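Response regulator ChrA (Corynebacterium diphtheriae, PDB 4YN8) probably binds DNA to regulate transcription as the response regulator of a haem-sensing two-component system, joining a CheY-like receiver domain to a LuxR-family helix-turn-helix domain. Local coordinates at residues Asp88-Val93 against Gln134-Pro139; Ala113-Ala116 against Gly120-Thr123; Pro139-Ser144 against Leu178-Ser183; Ser144-Glu149 against Leu167-Ala172; Leu151-Gln156 against Arg161-Lys166. The protein carries 1 engineered substitution. One frame throughout, in Å; residues are numbered along the deposited sequence. Where two conformers were deposited one is given.

Interaction 1 of 5, residues Asp88-Val93 against Gln134-Pro139; sequences DILAAV and QRVSKP
D88 and R135 meet at the start of this contact, a surface packing of receiver helix 89-94 on helix 126-136, but not through their charges. The CA of D88 lies 4.3 Å from NH2 of R135, whereas D88 OD1 stays 5.2 Å from that same R135 NH2. The carboxylate is committed to its own helix: as the N-cap of helix 89-94, D88 accepts at OD1 from A91 N (3.1 Å, N-H...O 166°), with the donor placed above the carboxylate plane. The guanidinium finds its partner in the backbone just ahead of that cap, where R135 NH1 is hydrogen-bonded to the carbonyl O of A87.

I89 makes the closer packing. Its CG2 methyl comes to 3.7 Å from CG of R135, and the two side chains run past one another in opposite senses. The arginine starts opposite its backbone N (chi1 175°) and turns at chi2 (64°), which lays its aliphatic stem along the methyl and carries its charged end on toward A87. I89 also rests on A131 of helix 126-136.

L90 adds a looser apolar touch, CB to CG1 of V136 at 4.2 Å, and reaches L132 on the same helix. Just beyond V136 that helix gives way to the extended chain leading to helix 145-155, and K138 folds back to donate from NZ to O of R135 (3.2 Å).

With no hydrogen bond between the two segments, helix 126-136 is held here by hydrocarbon packing and by the arginine's grip on A87; the opposite charges of D88 and R135 probably add only a longer-range attraction.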
# COMPACT_ATOMS: atom_id res chain seq x y z
N ASP A 88 -3.65 -0.28 -0.02
CA ASP A 88 -2.34 -0.46 0.57
C ASP A 88 -1.37 -0.95 -0.49
O ASP A 88 -1.10 -2.17 -0.64
CB ASP A 88 -2.38 -1.46 1.72
CG ASP A 88 -1.15 -1.38 2.60
OD1 ASP A 88 -0.09 -0.85 2.20
OD2 ASP A 88 -1.27 -1.89 3.71
N ILE A 89 -0.88 0.02 -1.26
CA ILE A 89 -0.03 -0.30 -2.40
C ILE A 89 1.29 -0.95 -1.92
O ILE A 89 1.79 -1.86 -2.59
CB ILE A 89 0.19 0.93 -3.31
CG1 ILE A 89 1.01 0.56 -4.56
CG2 ILE A 89 0.89 2.01 -2.53
CD1 ILE A 89 1.04 1.69 -5.59
N LEU A 90 1.84 -0.52 -0.79
CA LEU A 90 3.05 -1.14 -0.29
C LEU A 90 2.80 -2.63 0.04
O LEU A 90 3.59 -3.49 -0.35
CB LEU A 90 3.60 -0.41 0.89
CG LEU A 90 4.84 -1.05 1.56
CD1 LEU A 90 5.98 -1.15 0.58
CD2 LEU A 90 5.23 -0.25 2.82
N ALA A 91 1.70 -2.92 0.75
CA ALA A 91 1.42 -4.35 1.05
C ALA A 91 1.23 -5.14 -0.23
O ALA A 91 1.63 -6.32 -0.29
CB ALA A 91 0.22 -4.50 1.96
N ALA A 92 0.61 -4.54 -1.26
CA ALA A 92 0.41 -5.20 -2.55
C ALA A 92 1.73 -5.53 -3.23
O ALA A 92 1.93 -6.64 -3.74
CB ALA A 92 -0.49 -4.40 -3.50
N VAL A 93 2.65 -4.55 -3.20
CA VAL A 93 3.97 -4.79 -3.79
C VAL A 93 4.74 -5.84 -2.96
O VAL A 93 5.41 -6.75 -3.51
CB VAL A 93 4.73 -3.46 -3.96
CG1 VAL A 93 6.19 -3.68 -4.39
CG2 VAL A 93 4.01 -2.60 -5.02
N GLN A 134 5.89 7.64 -4.35
CA GLN A 134 5.09 8.81 -3.97
C GLN A 134 4.28 8.56 -2.72
O GLN A 134 4.19 9.41 -1.87
CB GLN A 134 4.12 9.20 -5.08
CG GLN A 134 4.70 9.59 -6.41
CD GLN A 134 3.93 10.77 -7.01
OE1 GLN A 134 3.19 11.44 -6.30
NE2 GLN A 134 4.15 11.06 -8.29
N ARG A 135 3.68 7.36 -2.61
CA ARG A 135 2.84 7.04 -1.48
C ARG A 135 3.65 6.93 -0.20
O ARG A 135 3.23 7.47 0.82
CB ARG A 135 2.09 5.72 -1.74
CG ARG A 135 1.28 5.19 -0.59
CD ARG A 135 0.10 6.12 -0.19
NE ARG A 135 -0.70 5.36 0.74
CZ ARG A 135 -1.63 4.46 0.39
NH1 ARG A 135 -2.01 4.34 -0.89
NH2 ARG A 135 -2.28 3.80 1.33
N VAL A 136 4.75 6.21 -0.23
CA VAL A 136 5.41 5.94 1.02
C VAL A 136 6.43 6.98 1.45
O VAL A 136 6.76 6.98 2.61
CB VAL A 136 6.05 4.57 1.06
CG1 VAL A 136 5.07 3.48 0.64
CG2 VAL A 136 7.26 4.50 0.25
N SER A 137 6.95 7.77 0.54
CA SER A 137 8.03 8.73 0.89
C SER A 137 7.45 10.11 1.23
O SER A 137 7.52 11.02 0.40
CB SER A 137 8.95 8.86 -0.28
OG SER A 137 10.14 9.57 0.08
N LYS A 138 6.84 10.22 2.40
CA LYS A 138 6.21 11.48 2.86
C LYS A 138 7.13 12.31 3.77
O LYS A 138 7.44 11.85 4.82
CB LYS A 138 5.03 11.13 3.72
CG LYS A 138 3.97 10.32 3.05
CD LYS A 138 3.42 11.07 1.88
CE LYS A 138 1.98 10.66 1.64
NZ LYS A 138 1.85 10.24 0.22
N PRO A 139 7.52 13.50 3.38
CA PRO A 139 8.37 14.35 4.22
C PRO A 139 7.57 14.78 5.40
O PRO A 139 6.35 15.01 5.27
CB PRO A 139 8.70 15.52 3.31
CG PRO A 139 8.52 14.95 1.92
CD PRO A 139 7.28 14.13 2.08

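Interaction 2 of 5, residues Ala113-Ala116 against Gly120-Thr123; sequences AVVA and GRRT
This is a helix C-terminus closing on the chain that follows it: A116, in helix 107-119 on one side of the receiver sheet, packs against R121 and T123, which lead into edge strand 123-124. The reversal is a Schellman motif, with G120 at positive phi (80°) as the first residue outside the helix. Its bond across the contact runs from R121 N to O of A116, 2.9 Å long with an N-H...O angle of 159°.

R121 then comes back over the helix. Its chain bends at chi3 (-81°), which brings the guanidinium across A116, one face covering CA of A116 and NH1 lying 3.7 Å from A116 CB. R121 NH2 passes 4.1 Å from CG1 of V115, but its salt bridge is with E119 OE1. On the sheet-facing side, OG1 of T123 sits 3.6 Å from A116 CB, and T123 CG2 reaches CB of A113 at 4.3 Å. T123 itself is bonded through its backbone to M98 and Y100, so the turn delivers the chain directly into the sheet.

A small alanine thus lies between a charged group and a hydroxyl, and the polar work is divided: the backbone bond fixes the turn, while E119 probably keeps the guanidinium folded over the helix.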
# COMPACT_ATOMS: atom_id res chain seq x y z
N ALA A 113 1.93 -7.19 -20.39
CA ALA A 113 1.95 -7.63 -18.97
C ALA A 113 1.27 -8.99 -18.76
O ALA A 113 1.78 -9.85 -18.03
CB ALA A 113 1.33 -6.59 -18.06
N VAL A 114 0.16 -9.21 -19.45
CA VAL A 114 -0.46 -10.54 -19.40
C VAL A 114 0.43 -11.62 -19.99
O VAL A 114 0.63 -12.71 -19.39
CB VAL A 114 -1.84 -10.53 -20.05
CG1 VAL A 114 -2.40 -11.94 -20.14
CG2 VAL A 114 -2.80 -9.62 -19.26
N VAL A 115 1.02 -11.36 -21.12
CA VAL A 115 1.91 -12.35 -21.69
C VAL A 115 3.11 -12.63 -20.82
O VAL A 115 3.50 -13.78 -20.61
CB VAL A 115 2.37 -11.91 -23.12
CG1 VAL A 115 3.48 -12.83 -23.61
CG2 VAL A 115 1.19 -11.89 -24.10
N ALA A 116 3.74 -11.58 -20.29
CA ALA A 116 4.91 -11.72 -19.40
C ALA A 116 4.59 -12.53 -18.18
O ALA A 116 5.32 -13.42 -17.80
CB ALA A 116 5.39 -10.37 -18.96
N GLY A 120 6.07 -16.18 -16.96
CA GLY A 120 6.82 -16.21 -15.72
C GLY A 120 7.91 -15.17 -15.68
O GLY A 120 8.87 -15.34 -14.95
N ARG A 121 7.73 -14.07 -16.41
CA ARG A 121 8.61 -12.91 -16.37
C ARG A 121 7.99 -11.81 -15.53
O ARG A 121 6.79 -11.55 -15.65
CB ARG A 121 8.89 -12.41 -17.78
CG ARG A 121 9.56 -13.44 -18.67
CD ARG A 121 9.93 -12.93 -20.04
NE ARG A 121 8.82 -12.90 -21.01
CZ ARG A 121 8.20 -11.78 -21.37
NH1 ARG A 121 8.59 -10.63 -20.84
NH2 ARG A 121 7.21 -11.80 -22.25
N ARG A 122 8.78 -11.19 -14.65
CA ARG A 122 8.29 -10.12 -13.79
C ARG A 122 7.91 -8.89 -14.57
O ARG A 122 8.62 -8.52 -15.52
CB ARG A 122 9.35 -9.64 -12.80
CG ARG A 122 9.77 -10.48 -11.68
CD ARG A 122 8.70 -11.16 -10.89
NE ARG A 122 7.89 -10.41 -9.95
CZ ARG A 122 8.29 -9.95 -8.76
NH1 ARG A 122 9.59 -9.92 -8.40
NH2 ARG A 122 7.39 -9.40 -7.98
N THR A 123 6.83 -8.20 -14.17
CA THR A 123 6.52 -6.86 -14.66
C THR A 123 6.50 -5.96 -13.48
O THR A 123 5.56 -5.94 -12.75
CB THR A 123 5.18 -6.77 -15.41
OG1 THR A 123 5.22 -7.68 -16.51
CG2 THR A 123 4.87 -5.34 -15.93

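Interaction 3 of 5, residues Pro139-Ser144 against Leu178-Ser183; sequences PRQALS and LVHIYS. With SO4 (sulfate ion), chain D.
OG of S183 takes the one hydrogen bond that crosses this contact, from NH1 of R140. It is long and weak at 3.5 Å, though nearly straight at 166°, and the hydroxyl lies at the edge of the guanidinium, in its plane. A bend at chi3 turns the arginine tip toward helix 171-185, probably the DNA-recognition helix, as in other LuxR-type domains.

The same tip approaches H180, modelled in two conformers. In the one described here, R140 NH2 stands 3.5 Å from H180 NE2, with the guanidinium and ring planes 78° apart. Q141 reaches this ring too: its extended chain brings NE2 to 3.6 Å from CE1 of H180. The other ring nitrogen, ND1, is bonded to OE2 of E147, which ties the imidazole to helix 145-155.

Y182, next to S183, sends its ring to a different side of the helix; its OH donates to O1 of a sulfate (2.6 Å), probably from the crystallisation liquor, that R190 N also binds.

E147 would probably favour a proton on ND1 of H180; any effect of R140 on NE2 is doubtful, given the two conformers. Polar contacts between the segments are weak and exposed, supplemented by a hydrogen bond from K184 NZ to Q141 O and by L143 packing on K184.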
# COMPACT_ATOMS: atom_id res chain seq x y z
N PRO A 139 7.52 13.50 3.38
CA PRO A 139 8.37 14.35 4.22
C PRO A 139 7.57 14.78 5.40
O PRO A 139 6.35 15.01 5.27
CB PRO A 139 8.70 15.52 3.31
CG PRO A 139 8.52 14.95 1.92
CD PRO A 139 7.28 14.13 2.08
N ARG A 140 8.18 14.78 6.57
CA ARG A 140 7.44 15.03 7.80
C ARG A 140 7.79 16.43 8.25
O ARG A 140 8.79 17.01 7.82
CB ARG A 140 7.74 13.97 8.86
CG ARG A 140 6.91 12.68 8.74
CD ARG A 140 6.83 11.87 10.07
NE ARG A 140 5.70 12.25 10.95
CZ ARG A 140 5.43 11.70 12.14
NH1 ARG A 140 6.21 10.74 12.64
NH2 ARG A 140 4.38 12.12 12.86
N GLN A 141 6.86 17.04 8.97
CA GLN A 141 7.05 18.43 9.38
C GLN A 141 8.01 18.53 10.58
O GLN A 141 8.15 17.61 11.35
CB GLN A 141 5.69 19.04 9.80
CG GLN A 141 5.11 18.38 11.02
CD GLN A 141 3.76 18.97 11.47
OE1 GLN A 141 3.27 19.96 10.91
NE2 GLN A 141 3.16 18.34 12.50
N ALA A 142 8.59 19.69 10.76
CA ALA A 142 9.49 19.92 11.87
C ALA A 142 8.69 19.89 13.15
O ALA A 142 7.46 20.07 13.13
CB ALA A 142 10.12 21.26 11.72
N LEU A 143 9.35 19.66 14.26
CA LEU A 143 8.70 19.87 15.55
C LEU A 143 8.25 21.33 15.62
O LEU A 143 8.94 22.26 15.15
CB LEU A 143 9.69 19.56 16.67
CG LEU A 143 9.92 18.08 16.98
CD1 LEU A 143 10.65 17.96 18.27
CD2 LEU A 143 8.62 17.37 17.15
N SER A 144 7.10 21.58 16.23
CA SER A 144 6.62 22.94 16.34
C SER A 144 7.26 23.65 17.56
O SER A 144 7.82 23.02 18.45
CB SER A 144 5.12 22.87 16.62
OG SER A 144 4.86 22.30 17.91
N LEU A 178 2.86 15.07 23.81
CA LEU A 178 3.91 14.06 24.08
C LEU A 178 3.75 12.88 23.15
O LEU A 178 4.76 12.35 22.63
CB LEU A 178 3.95 13.61 25.53
CG LEU A 178 4.39 14.66 26.53
CD1 LEU A 178 4.21 14.13 27.94
CD2 LEU A 178 5.82 15.12 26.24
N VAL A 179 2.52 12.43 22.92
CA VAL A 179 2.34 11.32 21.94
C VAL A 179 2.94 11.66 20.58
O VAL A 179 3.70 10.83 20.00
CB VAL A 179 0.84 10.87 21.80
CG1 VAL A 179 0.67 9.94 20.61
CG2 VAL A 179 0.38 10.23 23.09
N HIS A 180 2.71 12.88 20.11
CA HIS A 180 3.17 13.25 18.80
C HIS A 180 4.69 13.39 18.82
O HIS A 180 5.35 12.97 17.89
CB HIS A 180 2.56 14.53 18.33
CG HIS A 180 2.80 14.80 16.88
ND1 HIS A 180 3.44 15.93 16.42
CD2 HIS A 180 2.50 14.06 15.78
CE1 HIS A 180 3.51 15.89 15.10
NE2 HIS A 180 2.95 14.77 14.69
N ILE A 181 5.21 13.97 19.91
CA ILE A 181 6.67 14.17 19.99
C ILE A 181 7.39 12.83 20.00
O ILE A 181 8.42 12.64 19.28
CB ILE A 181 7.01 15.00 21.28
CG1 ILE A 181 6.61 16.45 21.14
CG2 ILE A 181 8.49 14.88 21.63
CD1 ILE A 181 6.39 17.16 22.47
N TYR A 182 6.89 11.89 20.79
CA TYR A 182 7.53 10.57 20.92
C TYR A 182 7.53 9.86 19.60
O TYR A 182 8.50 9.19 19.21
CB TYR A 182 6.78 9.71 21.96
CG TYR A 182 6.89 10.14 23.40
CD1 TYR A 182 7.66 11.23 23.80
CD2 TYR A 182 6.20 9.46 24.38
CE1 TYR A 182 7.71 11.62 25.13
CE2 TYR A 182 6.27 9.83 25.69
CZ TYR A 182 7.00 10.92 26.06
OH TYR A 182 7.03 11.30 27.38
N SER A 183 6.44 10.01 18.86
CA SER A 183 6.36 9.42 17.52
C SER A 183 7.44 10.03 16.58
O SER A 183 8.18 9.29 15.94
CB SER A 183 4.93 9.52 16.99
OG SER A 183 4.91 9.46 15.58
S SO4 D . 6.03 8.99 29.86
O1 SO4 D . 5.74 10.38 29.38
O2 SO4 D . 5.42 8.74 31.17
O3 SO4 D . 5.42 8.24 28.77
O4 SO4 D . 7.44 8.65 30.05

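Interaction 4 of 5, residues Ser144-Glu149 against Leu167-Ala172; sequences SAREIE and LFISEA
E149 and L167 make the tight half of this contact. CD2 of L167 comes to 3.4 Å from OE2 of E149 and 3.5 Å from its CD, a methyl lodged against a carboxylate. E149 leaves its helix opposite the backbone N (chi1 -174°) and stays extended, which carries the acid out to the leucine, and the two side chains pass in opposite directions. L167 closes helix 160-167, the first helix of the helix-turn-helix, and the chain then turns through F168 at positive phi (58°) toward helix 171-185.

The R146 half is looser and hydrated. A salt bridge within its own helix, R146 NH1 to OE1 of E149 at 3.0 Å, joins the two halves, although its hydrogen-bond geometry is weak (129°). The arginine is bent at chi2 and chi3, and one face of the guanidinium lies against CG2 of I169, nearest to R146 NH2 at 3.8 Å. In the plane of that group, at its edge, sits a water that accepts from R146 NH2 (2.9 Å) and donates to the carbonyl O of L167 (3.1 Å). I169 packs on to V174 and R146 touches H177, so this side continues onto helix 171-185.

At the N-terminus of helix 145-155, S144 and E147 form a capping box, S144 N donating to OE1 of E147 and E147 N to OG of S144.

No direct hydrogen bond spans the two segments. Their polar connection is the single water, which serves both an arginine N-H and the carbonyl near a helix end, while E149 probably offsets part of the arginine's charge.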
# COMPACT_ATOMS: atom_id res chain seq x y z
N SER A 144 7.10 21.58 16.23
CA SER A 144 6.62 22.94 16.34
C SER A 144 7.26 23.65 17.56
O SER A 144 7.82 23.02 18.45
CB SER A 144 5.12 22.87 16.62
OG SER A 144 4.86 22.30 17.91
N ALA A 145 7.02 24.94 17.65
CA ALA A 145 7.55 25.73 18.74
C ALA A 145 7.02 25.17 20.07
O ALA A 145 7.76 25.10 21.04
CB ALA A 145 7.17 27.19 18.59
N ARG A 146 5.75 24.78 20.09
CA ARG A 146 5.12 24.24 21.30
C ARG A 146 5.77 22.94 21.71
O ARG A 146 6.04 22.69 22.88
CB ARG A 146 3.64 24.00 21.10
CG ARG A 146 2.95 23.32 22.27
CD ARG A 146 2.98 24.25 23.50
NE ARG A 146 1.87 25.22 23.38
CZ ARG A 146 1.57 26.17 24.27
NH1 ARG A 146 2.38 26.43 25.29
NH2 ARG A 146 0.46 26.91 24.10
N GLU A 147 6.06 22.09 20.73
CA GLU A 147 6.68 20.83 21.02
C GLU A 147 8.12 21.01 21.55
O GLU A 147 8.53 20.31 22.50
CB GLU A 147 6.66 19.93 19.77
CG GLU A 147 5.28 19.30 19.47
CD GLU A 147 5.15 18.70 18.05
OE1 GLU A 147 5.88 19.10 17.09
OE2 GLU A 147 4.23 17.86 17.87
N ILE A 148 8.86 21.96 20.99
CA ILE A 148 10.22 22.28 21.47
C ILE A 148 10.17 22.80 22.90
O ILE A 148 10.95 22.39 23.76
CB ILE A 148 10.89 23.33 20.57
CG1 ILE A 148 11.14 22.80 19.15
CG2 ILE A 148 12.16 23.88 21.24
CD1 ILE A 148 11.92 21.50 19.11
N GLU A 149 9.17 23.65 23.18
CA GLU A 149 8.97 24.18 24.52
C GLU A 149 8.68 23.10 25.48
O GLU A 149 9.23 23.08 26.60
CB GLU A 149 7.77 25.15 24.51
CG GLU A 149 7.54 25.88 25.81
CD GLU A 149 6.34 26.84 25.71
OE1 GLU A 149 5.37 26.54 24.96
OE2 GLU A 149 6.35 27.86 26.41
N LEU A 167 2.81 26.01 31.39
CA LEU A 167 2.50 26.40 30.01
C LEU A 167 1.03 26.87 29.84
O LEU A 167 0.64 27.31 28.75
CB LEU A 167 2.76 25.21 29.06
CG LEU A 167 4.24 24.78 29.12
CD1 LEU A 167 4.52 23.67 28.12
CD2 LEU A 167 5.20 25.92 28.90
N PHE A 168 0.25 26.71 30.90
CA PHE A 168 -1.20 27.04 30.88
C PHE A 168 -1.97 26.29 29.85
O PHE A 168 -2.81 26.86 29.14
CB PHE A 168 -1.44 28.54 30.71
CG PHE A 168 -0.81 29.38 31.76
CD1 PHE A 168 -1.49 29.73 32.90
CD2 PHE A 168 0.49 29.89 31.56
CE1 PHE A 168 -0.89 30.52 33.88
CE2 PHE A 168 1.09 30.69 32.53
CZ PHE A 168 0.39 30.99 33.69
N ILE A 169 -1.71 24.99 29.76
CA ILE A 169 -2.51 24.11 28.91
C ILE A 169 -2.87 22.91 29.78
O ILE A 169 -2.21 22.64 30.79
CB ILE A 169 -1.75 23.68 27.61
CG1 ILE A 169 -0.40 23.04 27.96
CG2 ILE A 169 -1.51 24.87 26.70
CD1 ILE A 169 0.38 22.52 26.75
N SER A 170 -3.90 22.17 29.41
CA SER A 170 -4.39 21.10 30.24
C SER A 170 -3.41 19.94 30.22
O SER A 170 -2.69 19.74 29.23
CB SER A 170 -5.74 20.62 29.73
OG SER A 170 -5.63 19.89 28.50
N GLU A 171 -3.41 19.14 31.27
CA GLU A 171 -2.63 17.87 31.26
C GLU A 171 -2.94 16.95 30.07
O GLU A 171 -2.04 16.32 29.49
CB GLU A 171 -2.84 17.09 32.54
CG GLU A 171 -2.10 17.69 33.72
CD GLU A 171 -2.35 16.92 35.00
OE1 GLU A 171 -2.25 15.67 34.99
OE2 GLU A 171 -2.68 17.57 36.01
N ALA A 172 -4.20 16.88 29.66
CA ALA A 172 -4.57 16.12 28.45
C ALA A 172 -3.95 16.66 27.15
O ALA A 172 -3.53 15.87 26.31
CB ALA A 172 -6.07 16.06 28.29
O HOH W 1 0.31 28.97 26.17

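Interaction 5 of 5, residues Leu151-Gln156 against Arg161-Lys166; sequences LQNLEQ and RQLAAK
N153 and L163 bring the two backbones nearest, their CA atoms 7.0 Å apart, where helix segments 151-155 and 161-166 cross. The local axes approach to 10.6 Å, and their N-to-C directions differ by 128°, between perpendicular and antiparallel. This is the packing of helix 145-155 on helix 160-167, the first helix of the helix-turn-helix in the LuxR-type domain; the short connection between them leaves four residues outside the two segments.

L163 is the central side chain. Its two methyls divide between neighbouring residues of the opposite helix: CD2 presses on CB of N153 at 3.3 Å, a close fit, while CD1 meets CD2 of L154 at 3.9 Å. The two leucines cross at nearly a right angle. L154 starts out from its CA away from the partner helix, but with CG opposite its carbonyl carbon (chi1 -87°) its end swings back to L163. Behind them the core continues, L163 onto V174 and L154 onto L178, both of helix 171-185, and L154 also onto I194 of helix 190-199. One pair of leucines therefore joins all four helices of the domain.

The exposed margin belongs to K166. Fully extended, it reaches over to the side chain of N153, whose amide is probably turned over in the model, so no bond is assigned there. Its NZ remains 4.0 Å from OE1 of Q156. The other end of the Q156 amide turns back on its own helix, Q156 NE2 donating to the carbonyl O of Q152 at 3.0 Å with the donor above the carbonyl plane.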
# COMPACT_ATOMS: atom_id res chain seq x y z
N LEU A 151 9.59 19.93 25.22
CA LEU A 151 10.88 19.17 25.43
C LEU A 151 11.85 19.90 26.36
O LEU A 151 12.47 19.26 27.26
CB LEU A 151 11.52 18.85 24.10
CG LEU A 151 10.83 17.74 23.33
CD1 LEU A 151 11.25 17.87 21.87
CD2 LEU A 151 11.17 16.37 23.89
N GLN A 152 11.98 21.20 26.17
CA GLN A 152 12.91 22.02 27.00
C GLN A 152 12.48 21.95 28.46
O GLN A 152 13.31 21.90 29.39
CB GLN A 152 12.94 23.44 26.52
CG GLN A 152 13.67 23.55 25.20
CD GLN A 152 13.60 24.88 24.56
OE1 GLN A 152 12.61 25.62 24.70
NE2 GLN A 152 14.68 25.27 23.94
N ASN A 153 11.16 21.95 28.70
CA ASN A 153 10.70 21.77 30.09
C ASN A 153 10.76 20.35 30.62
O ASN A 153 11.03 20.15 31.83
CB ASN A 153 9.28 22.39 30.24
CG ASN A 153 9.31 23.90 30.17
OD1 ASN A 153 9.15 24.54 29.12
ND2 ASN A 153 9.58 24.49 31.28
N LEU A 154 10.57 19.36 29.76
CA LEU A 154 10.76 17.97 30.15
C LEU A 154 12.22 17.76 30.60
O LEU A 154 12.48 16.98 31.52
CB LEU A 154 10.53 16.97 29.01
CG LEU A 154 9.18 16.38 28.66
CD1 LEU A 154 9.38 15.37 27.52
CD2 LEU A 154 8.50 15.73 29.88
N GLU A 155 13.14 18.44 29.91
CA GLU A 155 14.60 18.34 30.23
C GLU A 155 14.87 18.84 31.66
O GLU A 155 15.80 18.37 32.31
CB GLU A 155 15.41 19.17 29.26
CG GLU A 155 16.91 18.89 29.33
CD GLU A 155 17.78 19.77 28.44
OE1 GLU A 155 17.35 20.91 28.10
OE2 GLU A 155 18.96 19.37 28.18
N GLN A 156 14.10 19.82 32.12
CA GLN A 156 14.23 20.34 33.47
C GLN A 156 13.56 19.48 34.54
O GLN A 156 13.57 19.84 35.69
CB GLN A 156 13.71 21.76 33.53
CG GLN A 156 14.51 22.72 32.68
CD GLN A 156 13.76 24.00 32.44
OE1 GLN A 156 13.41 24.69 33.39
NE2 GLN A 156 13.46 24.31 31.20
N ARG A 161 1.86 17.40 35.14
CA ARG A 161 1.09 18.41 35.87
C ARG A 161 1.85 19.71 35.95
O ARG A 161 1.29 20.79 35.83
CB ARG A 161 0.75 17.97 37.31
CG ARG A 161 -0.14 18.97 38.06
CD ARG A 161 -0.28 18.73 39.59
NE ARG A 161 1.02 18.60 40.30
CZ ARG A 161 1.96 19.56 40.42
NH1 ARG A 161 1.81 20.78 39.87
NH2 ARG A 161 3.07 19.29 41.08
N GLN A 162 3.16 19.62 36.16
CA GLN A 162 3.95 20.81 36.23
C GLN A 162 4.03 21.54 34.89
O GLN A 162 4.08 22.78 34.84
CB GLN A 162 5.37 20.45 36.72
CG GLN A 162 5.40 20.19 38.22
CD GLN A 162 6.73 19.63 38.66
OE1 GLN A 162 7.29 18.76 38.02
NE2 GLN A 162 7.18 20.08 39.79
N LEU A 163 4.07 20.76 33.81
CA LEU A 163 4.10 21.28 32.46
C LEU A 163 2.81 22.01 32.20
O LEU A 163 2.84 23.08 31.66
CB LEU A 163 4.24 20.17 31.42
CG LEU A 163 5.61 19.51 31.28
CD1 LEU A 163 5.61 18.29 30.37
CD2 LEU A 163 6.59 20.54 30.78
N ALA A 164 1.70 21.41 32.58
CA ALA A 164 0.38 22.03 32.38
C ALA A 164 0.31 23.36 33.09
O ALA A 164 -0.15 24.36 32.52
CB ALA A 164 -0.70 21.08 32.87
N ALA A 165 0.78 23.39 34.33
CA ALA A 165 0.70 24.59 35.14
C ALA A 165 1.58 25.70 34.56
O ALA A 165 1.18 26.87 34.45
CB ALA A 165 1.09 24.26 36.56
N LYS A 166 2.78 25.34 34.12
CA LYS A 166 3.72 26.31 33.61
C LYS A 166 3.34 26.87 32.25
O LYS A 166 3.52 28.08 31.98
CB LYS A 166 5.11 25.66 33.58
CG LYS A 166 6.18 26.66 33.23
CD LYS A 166 7.57 26.07 33.32
CE LYS A 166 8.58 27.07 32.75
NZ LYS A 166 9.93 26.55 33.12

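Along the chain, interaction 2 is nested inside the loop closed by interaction 1, both on the receiver side of the molecule, their centres 22 Å apart. Interaction 3 follows in series and shares P139 with interaction 1; inside it nest interaction 4 and, within that, interaction 5. The last three crowd into the helix-turn-helix domain, the centres of 4 and 5 only 8 Å apart, both using helix 145-155, while 3 and 4 share S144 and helix 171-185. Interactions 2 and 5 lie at opposite ends, centres 59 Å apart. The protein thus consists of two separately packed domains strung on a linker around P139, consistent with a receiver that relays its state to a DNA-binding unit.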